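Local coordinates for cytoplasmic protein (Cryptococcus neoformans var. grubii serotype A, PDB 7LPO) that probably hydrolyses steryl beta-glucosides, splitting glucose from the sterol, as a fungal sterylglucosidase of glycoside hydrolase family 5, at residues H87-K92 with K132-R137; A217-A222 with N231-L236; G491-M496 with M553-N558; S296-E301 with D312-N317. All blocks are in the same frame, centred on the assembly; numbering follows the deposited sequence.

Contact 1. Residues H87-K92 with K132-R137; sequences HLARLK and KEWGFR
Leu-88 lies against the indole of Trp-134, its CB over the five-membered ring, 3.9 Å from the centroid and 14° off the normal, a CH-pi contact. Ala-89 covers the six-membered end of the same face, CB reaching Trp-134 CH2 at 3.4 Å; a small methyl suits a place where the helix backbone itself comes down on the ring. Of the Leu-88 branches, CD1 meets Trp-134 CD1 at 3.6 Å and CD2 meets Phe-136 CE2 at 3.8 Å, while Leu-91 CB touches Phe-136 CZ. Lys-92 contributes its aliphatic part: the bend at chi2 (77°) takes the chain past Phe-136 in the opposite sense, CD over the face toward its rim, 4.0 Å from the centroid, before NZ bonds Tyr-96 O. Helix 83-93 thus packs against the turn leading from helix 118-133 into strand 137-143, probably on the outside of the TIM barrel expected of this family. Gly-135 ends helix 118-133 in a Schellman motif, its positive phi (85°) being one that glycine takes readily, and the residues on either side of it point toward helix 83-93. Further out, Trp-134 NE1 is bonded to Asp-85 OD1, which probably helps to fix the indole's rotation, and Leu-99 of strand 98-104 touches both Leu-91 and Phe-136.

Contact 2. Residues A217-A222 with N231-L236; sequences AGKTYA and NIQDFL
Lys-219 and Asp-234 form the ionic part of this contact. The ammonium NZ lies 3.1 Å from Asp-234 OD1, on the syn side of the carboxylate, with a weaker bond to OD2. The lysine chain, bent at chi3 (-84°), crosses Gln-233 at about a right angle, its CE 3.2 Å from Gln-233 NE2, and its CG packs on Asn-231 CB; a long flexible side chain suits a place where it must pass both amides to reach the acid.

The amide hydrogen bonds lie deeper. Gln-233 OE1 takes the backbone N-H of Lys-219 at 2.9 Å, nearly straight (169°) and in the carbonyl plane, so a buried side chain supplies an acceptor where the kink in helix 206-221 leaves that N without a bond to the turn before. A water links the same OE1 to Thr-220 OG1. This is a helical hairpin: the segments 217-221 and 232-236 run antiparallel, 172° apart with axes 8.1 Å from each other, joined by a short connection.

Asn-231 works at both helix ends. As N-cap of helix 232-254 it accepts from Gln-233 N through OD1 at 2.7 Å, while ND2 donates to Ala-222 O and, weakly, to Gly-218 O at the end of the other helix. Close packing is concentrated at Gly-218, whose CA comes within 4.7 Å of Gln-233 CA; having no side chain, it lets Asn-231 OD1 approach its carbonyl carbon.

Contact 3. Residues G491-M496 with M553-N558; sequences GPIRKM and MDCSMN
Arg-494 reaches from helix 490-512 across to helix 547-559, two helices packed side by side, probably part of the TIM-barrel domain expected of the family; the local segments cross at -41° with axes 9.1 Å apart. From CB the chain sets off to one side of helix 547-559 and its end comes nearer; CG rests on Cys-555, 3.9 Å from SG. Cys-555 suits this place because the backbones are closest here, with its CA 5.4 Å from that of Arg-494, and a compact side chain suits so close an approach; Ile-493 CG2 touches the same sulfur more loosely. Beyond CD the chain bends at chi3 (65°), which turns the guanidinium over Asn-558. There the amide plane lies only 22° from the guanidinium plane, Asn-558 CB sits over one face, and NH2 is 3.3 Å from Asn-558 CG.

At the tip NH1 makes a salt bridge to Asp-554 OD2, 2.8 Å away, approaching from above the carboxylate plane. The other oxygen, OD1, faces Arg-667, a second salt-bridge partner, so Asp-554 balances two arginines and probably stays ionised. NH2 donates to a water that in turn donates to Asp-554 OD1. Nearer the backbones a second water bridges them, donating to Arg-494 O and Cys-555 O and accepting from Asn-558 ND2 at 2.8 Å.

Contact 4. Residues S296-E301 with D312-N317; sequences SPTPIE and DVQAWN
Ser-296 and Gln-314 make the direct backbone bond of this contact, where the chain leaves the edge strand 294-295 of a three-stranded antiparallel sheet and turns into helix 299-306. Ser-296 N donates to Gln-314 O at 2.7 Å, nearly along the C=O axis, and so continues the pairing that Trp-316 makes with Gly-294 on the central strand, 311-319.

A second set of hydrogen bonds starts the helix. Thr-298 is its N-cap, and with Glu-301 it forms a capping box: Glu-301 N donates to Thr-298 OG1 and Thr-298 N donates to Glu-301 OE1, both at 3.1 Å. Threonine and glutamate suit these two positions because each side chain can accept from the other's backbone N-H. With chi1 at 64°, Thr-298 OG1 stands between its own N and carbonyl carbon, which turns it to the first helical turn, and CG2 is left beside Gln-314 OE1.

The apolar contact is that of Val-313 CG1 with Pro-297 CB, 4.0 Å apart; proline offers an apolar ring with little freedom to move. Val-313 has polar neighbours too, Glu-301 OE1 beside CG1 and Ser-296 N near CG2, and a branched residue covers several at once.

The indole of Trp-316 forms a group of its own. Ser-296 OG, bonded to Gly-294 O, comes 3.4 Å from Trp-316 CD1, and the ring also receives Lys-292 in a cation-pi contact.

Water joins strand and turn as well: one molecule accepts from Gln-314 N at 2.9 Å and lies 2.9 Å from Ser-296 O and 2.6 Å from Glu-301 OE1.

In the fold
The four contacts are separate pieces of packing that follow one another along the chain, contact 1 first, then contacts 2, 4 and 3, and none touches another. Contacts 1 and 3 lie comparatively near each other, their centres 28 Å apart and their nearest atoms about 12 Å apart; contact 1 joins a helix to a turn and contact 3 joins two helices. Contacts 2 and 4 form a second pair, with centres 27 Å apart and nearest atoms again about 12 Å apart. Contact 2 lies on the opposite side of the chain's centre from contacts 1 and 3, 42 and 43 Å away between centres. Contacts 1 and 4, at 46 Å between centres, are the most widely separated.

Contact 1. Residues H87-K92 with K132-R137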
loop_
_atom_site.group_PDB
_atom_site.type_symbol
_atom_site.label_atom_id
_atom_site.label_comp_id
_atom_site.label_asym_id
_atom_site.label_seq_id
_atom_site.Cartn_x
_atom_site.Cartn_y
_atom_site.Cartn_z
ATOM N N HIS A 87 2.009 18.351 -11.556
ATOM C CA HIS A 87 2.207 16.964 -11.152
ATOM C C HIS A 87 1.211 16.042 -11.843
ATOM O O HIS A 87 1.587 14.984 -12.363
ATOM C CB HIS A 87 2.084 16.841 -9.641
ATOM C CG HIS A 87 3.224 17.453 -8.894
ATOM N ND1 HIS A 87 4.524 17.021 -9.034
ATOM C CD2 HIS A 87 3.257 18.464 -7.997
ATOM C CE1 HIS A 87 5.310 17.738 -8.254
ATOM N NE2 HIS A 87 4.565 18.615 -7.605
ATOM N N LEU A 88 -0.068 16.424 -11.862
ATOM C CA LEU A 88 -1.065 15.589 -12.521
ATOM C C LEU A 88 -0.802 15.516 -14.020
ATOM O O LEU A 88 -0.977 14.461 -14.636
ATOM C CB LEU A 88 -2.473 16.115 -12.239
ATOM C CG LEU A 88 -2.906 16.063 -10.770
ATOM C CD1 LEU A 88 -4.199 16.849 -10.525
ATOM C CD2 LEU A 88 -3.098 14.627 -10.299
ATOM N N ALA A 89 -0.374 16.623 -14.624
ATOM C CA ALA A 89 -0.022 16.596 -16.039
ATOM C C ALA A 89 1.078 15.582 -16.296
ATOM O O ALA A 89 1.012 14.809 -17.259
ATOM C CB ALA A 89 0.420 17.985 -16.499
ATOM N N ARG A 90 2.101 15.576 -15.443
ATOM C CA ARG A 90 3.194 14.629 -15.603
ATOM C C ARG A 90 2.676 13.201 -15.525
ATOM O O ARG A 90 2.985 12.366 -16.380
ATOM C CB ARG A 90 4.254 14.890 -14.536
ATOM C CG ARG A 90 5.529 14.064 -14.685
ATOM C CD ARG A 90 6.590 14.505 -13.652
ATOM N NE ARG A 90 7.062 15.874 -13.883
ATOM C CZ ARG A 90 6.842 16.903 -13.069
ATOM N NH1 ARG A 90 6.153 16.751 -11.941
ATOM N NH2 ARG A 90 7.329 18.093 -13.381
ATOM N N LEU A 91 1.870 12.905 -14.508
ATOM C CA LEU A 91 1.356 11.550 -14.357
ATOM C C LEU A 91 0.510 11.150 -15.560
ATOM O O LEU A 91 0.614 10.023 -16.058
ATOM C CB LEU A 91 0.547 11.446 -13.067
ATOM C CG LEU A 91 1.319 11.718 -11.780
ATOM C CD1 LEU A 91 0.403 11.734 -10.559
ATOM C CD2 LEU A 91 2.426 10.676 -11.590
ATOM N N LYS A 92 -0.318 12.068 -16.061
ATOM C CA LYS A 92 -1.140 11.738 -17.224
ATOM C C LYS A 92 -0.283 11.542 -18.470
ATOM O O LYS A 92 -0.527 10.623 -19.263
ATOM C CB LYS A 92 -2.183 12.831 -17.464
ATOM C CG LYS A 92 -3.429 12.333 -18.195
ATOM C CD LYS A 92 -4.329 11.557 -17.240
ATOM C CE LYS A 92 -5.565 11.005 -17.935
ATOM N NZ LYS A 92 -5.476 9.531 -18.144
ATOM N N LYS A 132 -10.218 14.624 -11.331
ATOM C CA LYS A 132 -11.275 14.373 -12.307
ATOM C C LYS A 132 -11.084 15.220 -13.558
ATOM O O LYS A 132 -11.267 14.732 -14.679
ATOM C CB LYS A 132 -12.636 14.649 -11.673
ATOM C CG LYS A 132 -13.825 14.324 -12.560
ATOM C CD LYS A 132 -15.116 14.766 -11.886
ATOM C CE LYS A 132 -16.302 14.633 -12.825
ATOM N NZ LYS A 132 -17.357 15.630 -12.477
ATOM N N GLU A 133 -10.714 16.489 -13.386
ATOM C CA GLU A 133 -10.465 17.347 -14.537
ATOM C C GLU A 133 -9.386 16.760 -15.436
ATOM O O GLU A 133 -9.453 16.889 -16.663
ATOM C CB GLU A 133 -10.062 18.748 -14.074
ATOM C CG GLU A 133 -11.222 19.618 -13.634
ATOM C CD GLU A 133 -10.785 20.750 -12.719
ATOM O OE1 GLU A 133 -11.476 21.000 -11.703
ATOM O OE2 GLU A 133 -9.746 21.387 -13.012
ATOM N N TRP A 134 -8.385 16.111 -14.851
ATOM C CA TRP A 134 -7.310 15.508 -15.627
ATOM C C TRP A 134 -7.625 14.094 -16.098
ATOM O O TRP A 134 -6.768 13.459 -16.717
ATOM C CB TRP A 134 -6.020 15.498 -14.809
ATOM C CG TRP A 134 -5.353 16.828 -14.769
ATOM C CD1 TRP A 134 -5.466 17.767 -13.792
ATOM C CD2 TRP A 134 -4.468 17.377 -15.754
ATOM N NE1 TRP A 134 -4.711 18.872 -14.107
ATOM C CE2 TRP A 134 -4.081 18.652 -15.303
ATOM C CE3 TRP A 134 -3.959 16.911 -16.969
ATOM C CZ2 TRP A 134 -3.220 19.470 -16.027
ATOM C CZ3 TRP A 134 -3.100 17.719 -17.681
ATOM C CH2 TRP A 134 -2.741 18.986 -17.211
ATOM N N GLY A 135 -8.815 13.581 -15.815
ATOM C CA GLY A 135 -9.229 12.306 -16.357
ATOM C C GLY A 135 -8.791 11.082 -15.591
ATOM O O GLY A 135 -8.744 9.995 -16.175
ATOM N N PHE A 136 -8.503 11.209 -14.304
ATOM C CA PHE A 136 -8.079 10.073 -13.502
ATOM C C PHE A 136 -9.273 9.331 -12.915
ATOM O O PHE A 136 -10.274 9.942 -12.534
ATOM C CB PHE A 136 -7.165 10.527 -12.360
ATOM C CG PHE A 136 -5.796 10.885 -12.803
ATOM C CD1 PHE A 136 -4.889 9.896 -13.127
ATOM C CD2 PHE A 136 -5.414 12.212 -12.917
ATOM C CE1 PHE A 136 -3.628 10.218 -13.563
ATOM C CE2 PHE A 136 -4.156 12.541 -13.341
ATOM C CZ PHE A 136 -3.256 11.539 -13.670
ATOM N N ARG A 137 -9.156 8.008 -12.849
ATOM C CA ARG A 137 -9.958 7.211 -11.934
ATOM C C ARG A 137 -9.207 7.123 -10.612
ATOM O O ARG A 137 -7.974 7.108 -10.583
ATOM C CB ARG A 137 -10.224 5.808 -12.484
ATOM C CG ARG A 137 -10.820 5.769 -13.884
ATOM C CD ARG A 137 -12.209 6.432 -13.972
ATOM N NE ARG A 137 -12.831 6.066 -15.244
ATOM C CZ ARG A 137 -14.129 5.844 -15.428
ATOM N NH1 ARG A 137 -14.986 5.966 -14.419
ATOM N NH2 ARG A 137 -14.570 5.490 -16.628
#

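Contact 2. Residues A217-A222 with N231-L236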
loop_
_atom_site.group_PDB
_atom_site.type_symbol
_atom_site.label_atom_id
_atom_site.label_comp_id
_atom_site.label_asym_id
_atom_site.label_seq_id
_atom_site.Cartn_x
_atom_site.Cartn_y
_atom_site.Cartn_z
ATOM N N ALA A 217 -9.709 -8.078 17.878
ATOM C CA ALA A 217 -10.167 -9.196 18.693
ATOM C C ALA A 217 -10.181 -8.893 20.186
ATOM O O ALA A 217 -10.101 -9.831 20.989
ATOM C CB ALA A 217 -9.269 -10.428 18.427
ATOM N N GLY A 218 -10.282 -7.622 20.573
ATOM C CA GLY A 218 -10.340 -7.285 21.988
ATOM C C GLY A 218 -11.422 -8.030 22.747
ATOM O O GLY A 218 -11.238 -8.393 23.911
ATOM N N LYS A 219 -12.565 -8.277 22.105
ATOM C CA LYS A 219 -13.660 -8.948 22.806
ATOM C C LYS A 219 -13.329 -10.398 23.136
ATOM O O LYS A 219 -13.926 -10.970 24.055
ATOM C CB LYS A 219 -14.946 -8.885 21.973
ATOM C CG LYS A 219 -15.584 -7.507 21.926
ATOM C CD LYS A 219 -16.855 -7.499 21.083
ATOM C CE LYS A 219 -16.538 -7.334 19.603
ATOM N NZ LYS A 219 -17.733 -6.916 18.797
ATOM N N THR A 220 -12.389 -10.999 22.416
ATOM C CA THR A 220 -11.991 -12.382 22.645
ATOM C C THR A 220 -10.833 -12.494 23.627
ATOM O O THR A 220 -10.857 -13.355 24.513
ATOM C CB THR A 220 -11.601 -13.029 21.311
ATOM O OG1 THR A 220 -12.732 -13.023 20.434
ATOM C CG2 THR A 220 -11.094 -14.467 21.496
ATOM N N TYR A 221 -9.828 -11.625 23.500
ATOM C CA TYR A 221 -8.590 -11.763 24.249
ATOM C C TYR A 221 -8.393 -10.718 25.330
ATOM O O TYR A 221 -7.563 -10.936 26.217
ATOM C CB TYR A 221 -7.390 -11.722 23.291
ATOM C CG TYR A 221 -7.440 -12.838 22.275
ATOM C CD1 TYR A 221 -7.308 -14.160 22.667
ATOM C CD2 TYR A 221 -7.656 -12.573 20.930
ATOM C CE1 TYR A 221 -7.384 -15.191 21.741
ATOM C CE2 TYR A 221 -7.731 -13.580 20.010
ATOM C CZ TYR A 221 -7.595 -14.890 20.413
ATOM O OH TYR A 221 -7.677 -15.910 19.481
ATOM N N ALA A 222 -9.122 -9.601 25.291
ATOM C CA ALA A 222 -9.062 -8.581 26.341
ATOM C C ALA A 222 -10.475 -8.192 26.766
ATOM O O ALA A 222 -10.870 -7.028 26.665
ATOM C CB ALA A 222 -8.280 -7.356 25.867
ATOM N N ASN A 231 -16.338 -2.761 24.523
ATOM C CA ASN A 231 -14.989 -3.306 24.443
ATOM C C ASN A 231 -14.117 -2.393 23.576
ATOM O O ASN A 231 -14.579 -1.786 22.607
ATOM C CB ASN A 231 -14.993 -4.722 23.875
ATOM C CG ASN A 231 -13.598 -5.380 23.940
ATOM O OD1 ASN A 231 -12.771 -5.222 23.043
ATOM N ND2 ASN A 231 -13.345 -6.104 25.009
ATOM N N ILE A 232 -12.843 -2.274 23.949
ATOM C CA ILE A 232 -11.894 -1.481 23.165
ATOM C C ILE A 232 -11.944 -1.848 21.684
ATOM O O ILE A 232 -11.731 -0.990 20.815
ATOM C CB ILE A 232 -10.474 -1.661 23.747
ATOM C CG1 ILE A 232 -9.459 -0.779 23.030
ATOM C CG2 ILE A 232 -10.044 -3.122 23.667
ATOM C CD1 ILE A 232 -9.833 0.669 22.984
ATOM N N GLN A 233 -12.256 -3.106 21.366
ATOM C CA GLN A 233 -12.346 -3.511 19.964
ATOM C C GLN A 233 -13.406 -2.704 19.218
ATOM O O GLN A 233 -13.165 -2.221 18.104
ATOM C CB GLN A 233 -12.645 -5.013 19.865
ATOM C CG GLN A 233 -12.919 -5.510 18.457
ATOM C CD GLN A 233 -13.432 -6.947 18.424
ATOM O OE1 GLN A 233 -13.161 -7.736 19.331
ATOM N NE2 GLN A 233 -14.181 -7.290 17.371
ATOM N N ASP A 234 -14.596 -2.562 19.812
ATOM C CA ASP A 234 -15.665 -1.808 19.160
ATOM C C ASP A 234 -15.368 -0.315 19.164
ATOM O O ASP A 234 -15.596 0.375 18.164
ATOM C CB ASP A 234 -17.005 -2.091 19.848
ATOM C CG ASP A 234 -17.600 -3.445 19.441
ATOM O OD1 ASP A 234 -17.355 -3.891 18.295
ATOM O OD2 ASP A 234 -18.298 -4.073 20.269
ATOM N N PHE A 235 -14.861 0.201 20.280
ATOM C CA PHE A 235 -14.477 1.606 20.344
ATOM C C PHE A 235 -13.537 1.963 19.193
ATOM O O PHE A 235 -13.812 2.884 18.417
ATOM C CB PHE A 235 -13.840 1.880 21.712
ATOM C CG PHE A 235 -13.516 3.322 21.967
ATOM C CD1 PHE A 235 -12.296 3.851 21.582
ATOM C CD2 PHE A 235 -14.420 4.142 22.616
ATOM C CE1 PHE A 235 -11.993 5.180 21.826
ATOM C CE2 PHE A 235 -14.126 5.468 22.856
ATOM C CZ PHE A 235 -12.915 5.986 22.467
ATOM N N LEU A 236 -12.439 1.217 19.039
ATOM C CA LEU A 236 -11.476 1.546 17.989
ATOM C C LEU A 236 -12.070 1.340 16.599
ATOM O O LEU A 236 -11.945 2.213 15.734
ATOM C CB LEU A 236 -10.201 0.715 18.152
ATOM C CG LEU A 236 -9.381 0.994 19.414
ATOM C CD1 LEU A 236 -8.180 0.046 19.568
ATOM C CD2 LEU A 236 -8.917 2.443 19.435
HETATM O O HOH W 1 -13.356 -10.617 19.074
#

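Contact 3. Residues G491-M496 with M553-N558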
loop_
_atom_site.group_PDB
_atom_site.type_symbol
_atom_site.label_atom_id
_atom_site.label_comp_id
_atom_site.label_asym_id
_atom_site.label_seq_id
_atom_site.Cartn_x
_atom_site.Cartn_y
_atom_site.Cartn_z
ATOM N N GLY A 491 17.044 -13.075 -16.653
ATOM C CA GLY A 491 15.984 -13.858 -17.245
ATOM C C GLY A 491 15.219 -14.663 -16.215
ATOM O O GLY A 491 14.011 -14.474 -16.016
ATOM N N PRO A 492 15.913 -15.587 -15.543
ATOM C CA PRO A 492 15.231 -16.405 -14.528
ATOM C C PRO A 492 14.625 -15.589 -13.399
ATOM O O PRO A 492 13.589 -15.984 -12.850
ATOM C CB PRO A 492 16.339 -17.346 -14.026
ATOM C CG PRO A 492 17.337 -17.437 -15.184
ATOM C CD PRO A 492 17.261 -16.095 -15.883
ATOM N N ILE A 493 15.240 -14.469 -13.021
ATOM C CA ILE A 493 14.681 -13.662 -11.943
ATOM C C ILE A 493 13.375 -13.023 -12.390
ATOM O O ILE A 493 12.368 -13.065 -11.677
ATOM C CB ILE A 493 15.696 -12.604 -11.476
ATOM C CG1 ILE A 493 16.857 -13.277 -10.729
ATOM C CG2 ILE A 493 15.015 -11.572 -10.583
ATOM C CD1 ILE A 493 18.044 -12.355 -10.439
ATOM N N ARG A 494 13.366 -12.447 -13.592
ATOM C CA ARG A 494 12.161 -11.801 -14.103
ATOM C C ARG A 494 11.016 -12.797 -14.232
ATOM O O ARG A 494 9.880 -12.508 -13.837
ATOM C CB ARG A 494 12.463 -11.148 -15.451
ATOM C CG ARG A 494 13.332 -9.909 -15.329
ATOM C CD ARG A 494 13.930 -9.501 -16.655
ATOM N NE ARG A 494 12.916 -9.093 -17.622
ATOM C CZ ARG A 494 12.511 -7.839 -17.812
ATOM N NH1 ARG A 494 13.029 -6.843 -17.093
ATOM N NH2 ARG A 494 11.593 -7.574 -18.735
ATOM N N LYS A 495 11.299 -13.975 -14.791
ATOM C CA LYS A 495 10.252 -14.977 -14.961
ATOM C C LYS A 495 9.703 -15.420 -13.615
ATOM O O LYS A 495 8.498 -15.656 -13.471
ATOM C CB LYS A 495 10.806 -16.171 -15.734
ATOM C CG LYS A 495 9.780 -17.245 -16.061
ATOM C CD LYS A 495 10.398 -18.331 -16.947
ATOM C CE LYS A 495 9.403 -19.445 -17.272
ATOM N NZ LYS A 495 9.997 -20.804 -17.041
ATOM N N MET A 496 10.573 -15.525 -12.613
ATOM C CA MET A 496 10.138 -15.956 -11.292
ATOM C C MET A 496 9.216 -14.925 -10.651
ATOM O O MET A 496 8.166 -15.284 -10.102
ATOM C CB MET A 496 11.367 -16.219 -10.423
ATOM C CG MET A 496 11.054 -16.749 -9.052
ATOM S SD MET A 496 10.953 -15.394 -7.892
ATOM C CE MET A 496 12.689 -14.970 -7.726
ATOM N N MET A 553 13.125 -1.881 -11.293
ATOM C CA MET A 553 11.810 -1.370 -11.661
ATOM C C MET A 553 11.216 -2.159 -12.829
ATOM O O MET A 553 10.051 -2.556 -12.793
ATOM C CB MET A 553 11.923 0.108 -12.036
ATOM C CG MET A 553 10.614 0.832 -12.253
ATOM S SD MET A 553 9.801 1.300 -10.695
ATOM C CE MET A 553 8.387 0.340 -10.775
ATOM N N ASP A 554 12.015 -2.355 -13.882
ATOM C CA ASP A 554 11.524 -3.039 -15.081
ATOM C C ASP A 554 11.159 -4.492 -14.802
ATOM O O ASP A 554 10.211 -5.012 -15.399
ATOM C CB ASP A 554 12.588 -2.948 -16.180
ATOM C CG ASP A 554 12.130 -3.534 -17.500
ATOM O OD1 ASP A 554 10.994 -3.258 -17.931
ATOM O OD2 ASP A 554 12.917 -4.279 -18.117
ATOM N N CYS A 555 11.883 -5.159 -13.901
ATOM C CA CYS A 555 11.510 -6.514 -13.500
ATOM C C CYS A 555 10.153 -6.530 -12.797
ATOM O O CYS A 555 9.286 -7.358 -13.104
ATOM C CB CYS A 555 12.588 -7.101 -12.592
ATOM S SG CYS A 555 12.128 -8.678 -11.860
ATOM N N SER A 556 9.939 -5.604 -11.862
ATOM C CA SER A 556 8.653 -5.561 -11.174
ATOM C C SER A 556 7.530 -5.187 -12.133
ATOM O O SER A 556 6.428 -5.746 -12.051
ATOM C CB SER A 556 8.709 -4.578 -10.005
ATOM O OG SER A 556 9.217 -5.222 -8.855
ATOM N N MET A 557 7.780 -4.243 -13.049
ATOM C CA MET A 557 6.746 -3.856 -14.005
ATOM C C MET A 557 6.480 -4.968 -15.024
ATOM O O MET A 557 5.329 -5.223 -15.397
ATOM C CB MET A 557 7.151 -2.566 -14.716
ATOM C CG MET A 557 7.147 -1.322 -13.851
ATOM S SD MET A 557 5.517 -0.974 -13.148
ATOM C CE MET A 557 5.753 -1.559 -11.472
ATOM N N ASN A 558 7.532 -5.622 -15.513
ATOM C CA ASN A 558 7.333 -6.751 -16.420
ATOM C C ASN A 558 6.504 -7.843 -15.761
ATOM O O ASN A 558 5.766 -8.559 -16.443
ATOM C CB ASN A 558 8.684 -7.308 -16.872
ATOM C CG ASN A 558 8.549 -8.538 -17.788
ATOM O OD1 ASN A 558 8.093 -8.434 -18.924
ATOM N ND2 ASN A 558 8.947 -9.699 -17.285
HETATM O O HOH W 2 9.356 -9.859 -14.474
HETATM O O HOH W 3 9.861 -5.103 -19.347
#

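Contact 4. Residues S296-E301 with D312-N317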
loop_
_atom_site.group_PDB
_atom_site.type_symbol
_atom_site.label_atom_id
_atom_site.label_comp_id
_atom_site.label_asym_id
_atom_site.label_seq_id
_atom_site.Cartn_x
_atom_site.Cartn_y
_atom_site.Cartn_z
ATOM N N SER A 296 15.035 -7.985 18.602
ATOM C CA SER A 296 13.747 -8.633 18.366
ATOM C C SER A 296 13.311 -9.396 19.608
ATOM O O SER A 296 13.561 -10.601 19.739
ATOM C CB SER A 296 13.819 -9.563 17.157
ATOM O OG SER A 296 14.394 -8.895 16.040
ATOM N N PRO A 297 12.647 -8.731 20.542
ATOM C CA PRO A 297 12.122 -9.461 21.704
ATOM C C PRO A 297 11.008 -10.412 21.289
ATOM O O PRO A 297 10.215 -10.119 20.391
ATOM C CB PRO A 297 11.606 -8.359 22.639
ATOM C CG PRO A 297 11.571 -7.108 21.840
ATOM C CD PRO A 297 12.469 -7.270 20.638
ATOM N N THR A 298 10.987 -11.587 21.918
ATOM C CA THR A 298 9.842 -12.475 21.813
ATOM C C THR A 298 8.628 -11.782 22.426
ATOM O O THR A 298 8.777 -10.799 23.156
ATOM C CB THR A 298 10.131 -13.779 22.545
ATOM O OG1 THR A 298 10.310 -13.508 23.943
ATOM C CG2 THR A 298 11.405 -14.427 22.000
ATOM N N PRO A 299 7.415 -12.270 22.158
ATOM C CA PRO A 299 6.237 -11.655 22.804
ATOM C C PRO A 299 6.364 -11.549 24.319
ATOM O O PRO A 299 6.060 -10.491 24.886
ATOM C CB PRO A 299 5.082 -12.573 22.375
ATOM C CG PRO A 299 5.529 -13.126 21.050
ATOM C CD PRO A 299 7.035 -13.303 21.174
ATOM N N ILE A 300 6.846 -12.595 24.993
ATOM C CA ILE A 300 6.927 -12.538 26.449
ATOM C C ILE A 300 8.071 -11.628 26.891
ATOM O O ILE A 300 7.949 -10.893 27.879
ATOM C CB ILE A 300 7.056 -13.952 27.045
ATOM C CG1 ILE A 300 7.059 -13.879 28.575
ATOM C CG2 ILE A 300 8.325 -14.628 26.558
ATOM C CD1 ILE A 300 5.803 -13.319 29.169
ATOM N N GLU A 301 9.196 -11.645 26.170
ATOM C CA GLU A 301 10.264 -10.703 26.490
ATOM C C GLU A 301 9.779 -9.263 26.363
ATOM O O GLU A 301 10.172 -8.400 27.152
ATOM C CB GLU A 301 11.478 -10.932 25.593
ATOM C CG GLU A 301 12.269 -12.186 25.931
ATOM C CD GLU A 301 13.481 -12.386 25.016
ATOM O OE1 GLU A 301 13.442 -11.949 23.839
ATOM O OE2 GLU A 301 14.480 -12.985 25.480
ATOM N N ASP A 312 17.683 -9.402 27.646
ATOM C CA ASP A 312 18.738 -9.629 26.666
ATOM C C ASP A 312 18.099 -10.304 25.458
ATOM O O ASP A 312 17.768 -11.491 25.512
ATOM C CB ASP A 312 19.840 -10.495 27.269
ATOM C CG ASP A 312 21.092 -10.520 26.419
ATOM O OD1 ASP A 312 21.355 -9.517 25.714
ATOM O OD2 ASP A 312 21.818 -11.541 26.461
ATOM N N VAL A 313 17.923 -9.556 24.375
ATOM C CA VAL A 313 17.110 -10.010 23.252
ATOM C C VAL A 313 17.989 -10.342 22.059
ATOM O O VAL A 313 19.052 -9.751 21.855
ATOM C CB VAL A 313 16.051 -8.955 22.860
ATOM C CG1 VAL A 313 15.290 -8.492 24.092
ATOM C CG2 VAL A 313 16.693 -7.773 22.160
ATOM N N GLN A 314 17.525 -11.305 21.267
ATOM C CA GLN A 314 18.182 -11.652 20.015
ATOM C C GLN A 314 18.076 -10.488 19.040
ATOM O O GLN A 314 17.036 -9.833 18.942
ATOM C CB GLN A 314 17.543 -12.904 19.401
ATOM C CG GLN A 314 17.304 -14.052 20.388
ATOM C CD GLN A 314 16.288 -15.095 19.888
ATOM O OE1 GLN A 314 15.098 -15.051 20.246
ATOM N NE2 GLN A 314 16.759 -16.042 19.067
ATOM N N ALA A 315 19.163 -10.212 18.333
ATOM C CA ALA A 315 19.150 -9.243 17.250
ATOM C C ALA A 315 19.372 -9.976 15.936
ATOM O O ALA A 315 20.076 -10.990 15.886
ATOM C CB ALA A 315 20.213 -8.163 17.432
ATOM N N TRP A 316 18.762 -9.459 14.873
ATOM C CA TRP A 316 18.755 -10.124 13.583
ATOM C C TRP A 316 19.319 -9.225 12.497
ATOM O O TRP A 316 19.015 -8.032 12.448
ATOM C CB TRP A 316 17.339 -10.543 13.202
ATOM C CG TRP A 316 16.850 -11.654 14.039
ATOM C CD1 TRP A 316 16.310 -11.571 15.290
ATOM C CD2 TRP A 316 16.868 -13.034 13.699
ATOM N NE1 TRP A 316 15.983 -12.823 15.747
ATOM C CE2 TRP A 316 16.318 -13.743 14.788
ATOM C CE3 TRP A 316 17.291 -13.739 12.573
ATOM C CZ2 TRP A 316 16.182 -15.130 14.784
ATOM C CZ3 TRP A 316 17.159 -15.104 12.567
ATOM C CH2 TRP A 316 16.611 -15.795 13.669
ATOM N N ASN A 317 20.116 -9.822 11.611
ATOM C CA ASN A 317 20.600 -9.173 10.405
ATOM C C ASN A 317 19.873 -9.762 9.206
ATOM O O ASN A 317 19.462 -10.923 9.222
ATOM C CB ASN A 317 22.109 -9.368 10.243
ATOM C CG ASN A 317 22.898 -8.818 11.417
ATOM O OD1 ASN A 317 22.622 -7.723 11.905
ATOM N ND2 ASN A 317 23.888 -9.579 11.877
HETATM O O HOH W 4 14.833 -12.327 21.637
#